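Two-domain protein containing predicted PHP-like metal-dependent phosphoesterase (Bacteroides vulgatus ATCC 8482, PDB 3E38) binds a cluster of zinc ions in a PHP-like domain and is probably a metal-dependent phosphoesterase, perhaps acting on nucleic acids. Local coordinates at residues D22-S27 / G91-R96. Residues are numbered along the deposited sequence; the frame is centred on the assembly and turned at random.
With ZN (zinc ion), chain I; ZN (zinc ion), chain H.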
# COMPACT_ATOMS: atom_id res chain seq x y z
N ASP B 22 -21.59 10.60 -7.53
CA ASP B 22 -20.94 11.80 -6.93
C ASP B 22 -21.56 13.03 -7.57
O ASP B 22 -21.29 13.38 -8.73
CB ASP B 22 -19.43 11.75 -7.10
CG ASP B 22 -18.69 12.77 -6.27
OD1 ASP B 22 -19.36 13.47 -5.48
OD2 ASP B 22 -17.43 12.85 -6.40
N PHE B 23 -22.42 13.69 -6.81
CA PHE B 23 -23.24 14.78 -7.36
C PHE B 23 -22.69 16.17 -7.12
O PHE B 23 -23.42 17.16 -7.18
CB PHE B 23 -24.65 14.68 -6.75
CG PHE B 23 -25.39 13.40 -7.09
CD1 PHE B 23 -25.65 13.07 -8.41
CD2 PHE B 23 -25.88 12.59 -6.10
CE1 PHE B 23 -26.35 11.96 -8.72
CE2 PHE B 23 -26.59 11.45 -6.41
CZ PHE B 23 -26.82 11.13 -7.72
N HIS B 24 -21.41 16.24 -6.79
CA HIS B 24 -20.80 17.51 -6.40
C HIS B 24 -19.29 17.48 -6.53
O HIS B 24 -18.58 16.80 -5.81
CB HIS B 24 -21.17 17.79 -4.94
CG HIS B 24 -20.83 19.15 -4.45
ND1 HIS B 24 -21.43 19.69 -3.33
CD2 HIS B 24 -20.03 20.12 -4.95
CE1 HIS B 24 -20.97 20.91 -3.13
NE2 HIS B 24 -20.12 21.20 -4.10
N MSE B 25 -18.83 18.23 -7.50
CA MSE B 25 -17.41 18.31 -7.76
C MSE B 25 -17.10 19.50 -8.63
O MSE B 25 -18.01 20.10 -9.23
CB MSE B 25 -16.94 17.03 -8.42
CG MSE B 25 -17.47 16.82 -9.79
SE MSE B 25 -17.07 15.02 -10.47
CE MSE B 25 -18.01 14.06 -9.12
N HIS B 26 -15.80 19.76 -8.75
CA HIS B 26 -15.26 20.93 -9.43
C HIS B 26 -14.07 20.74 -10.32
O HIS B 26 -13.30 19.82 -10.15
CB HIS B 26 -14.88 21.97 -8.38
CG HIS B 26 -16.02 22.34 -7.50
ND1 HIS B 26 -16.87 23.39 -7.78
CD2 HIS B 26 -16.48 21.77 -6.37
CE1 HIS B 26 -17.78 23.48 -6.82
NE2 HIS B 26 -17.55 22.51 -5.95
N SER B 27 -13.99 21.62 -11.32
CA SER B 27 -12.89 21.65 -12.29
C SER B 27 -12.32 23.06 -12.33
O SER B 27 -12.74 23.92 -11.60
CB SER B 27 -13.31 21.21 -13.70
OG SER B 27 -14.02 22.22 -14.44
N GLY B 91 -25.15 20.09 -13.80
CA GLY B 91 -25.45 20.76 -12.55
C GLY B 91 -24.50 21.88 -12.29
O GLY B 91 -23.48 22.07 -13.03
N SER B 92 -24.85 22.57 -11.22
CA SER B 92 -24.16 23.74 -10.74
C SER B 92 -24.38 23.99 -9.27
O SER B 92 -25.40 23.58 -8.66
CB SER B 92 -24.63 25.01 -11.47
OG SER B 92 -24.38 24.97 -12.88
N GLU B 93 -23.44 24.77 -8.76
CA GLU B 93 -23.41 25.19 -7.37
C GLU B 93 -23.68 26.67 -7.16
O GLU B 93 -22.86 27.55 -7.48
CB GLU B 93 -22.06 24.81 -6.70
CG GLU B 93 -22.18 24.99 -5.19
CD GLU B 93 -20.95 24.62 -4.44
OE1 GLU B 93 -19.82 24.35 -4.96
OE2 GLU B 93 -21.14 24.57 -3.27
N ILE B 94 -24.84 26.91 -6.57
CA ILE B 94 -25.33 28.27 -6.23
C ILE B 94 -24.66 28.51 -4.90
O ILE B 94 -24.96 27.87 -3.89
CB ILE B 94 -26.88 28.36 -6.13
CG1 ILE B 94 -27.53 27.83 -7.40
CG2 ILE B 94 -27.33 29.78 -5.82
CD1 ILE B 94 -29.05 27.48 -7.24
N THR B 95 -23.69 29.40 -4.97
CA THR B 95 -22.76 29.71 -3.93
C THR B 95 -23.08 31.06 -3.38
O THR B 95 -22.84 32.09 -4.02
CB THR B 95 -21.30 29.73 -4.52
OG1 THR B 95 -21.07 28.62 -5.41
CG2 THR B 95 -20.27 29.74 -3.42
N ARG B 96 -23.65 31.07 -2.20
CA ARG B 96 -23.98 32.30 -1.50
C ARG B 96 -23.58 32.26 -0.03
O ARG B 96 -23.21 31.25 0.51
CB ARG B 96 -25.47 32.53 -1.59
CG ARG B 96 -25.96 32.58 -3.03
CD ARG B 96 -25.60 33.91 -3.70
NE ARG B 96 -26.13 33.95 -5.06
CZ ARG B 96 -26.66 35.03 -5.62
NH1 ARG B 96 -26.77 36.15 -4.94
NH2 ARG B 96 -27.15 34.96 -6.86
ZN ZN I . -18.59 22.76 -4.00
ZN ZN H . -19.90 24.88 -1.47
O HOH W 1 -19.48 23.25 -2.14
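H24, H26 and E93 meet around a shared zinc ion, and the contact between 22-27 and 91-96 is made almost wholly through that metal. H24 NE2 and H26 NE2 each bind the zinc of chain I at 2.2 Å, and E93 OE1 reaches the same ion, also at 2.2 Å. D194 is a further protein ligand. The H-x-H pair with a distant glutamate and aspartate is part of the metal-binding arrangement of PHP domains.

E93 bridges two metals. Its CG lies anti to the backbone N (chi1 -168°) and the chain beyond is extended, which carries the carboxylate out to span the two ions from one side. While OE1 serves the first zinc, OE2 binds the zinc of chain H at 2.2 Å, a site completed on the protein side by H102 and H137. A water is modelled between the ions, 2.1 Å from the zinc of chain I; its shorter distance to the other zinc is doubtful.

Around OE1 the two imidazoles are turned differently. Both present NE2 at a ring edge to the oxygen, but the H24 plane stands 83° from the carboxylate and that of H26 only 39°. H26 NE2 lies 3.1 Å from E93 OE1 and H24 NE2 3.3 Å, proximities imposed by the common metal. ND1 of both histidines is hydrogen-bonded to other groups, mainly E167 for H24; with the zinc bonds through NE2, this probably holds the ring rotations.

Within 91-96, T95 OG1 donates to E93 O at 2.9 Å and is also hydrogen-bonded to H56 ND1; H56 binds another zinc.

The buried site joins the loop following strand 17-22 to strand 87-95, with strand 50-56 pairing in parallel with both strands and N104 of strand 102-106 touching H24 and E93.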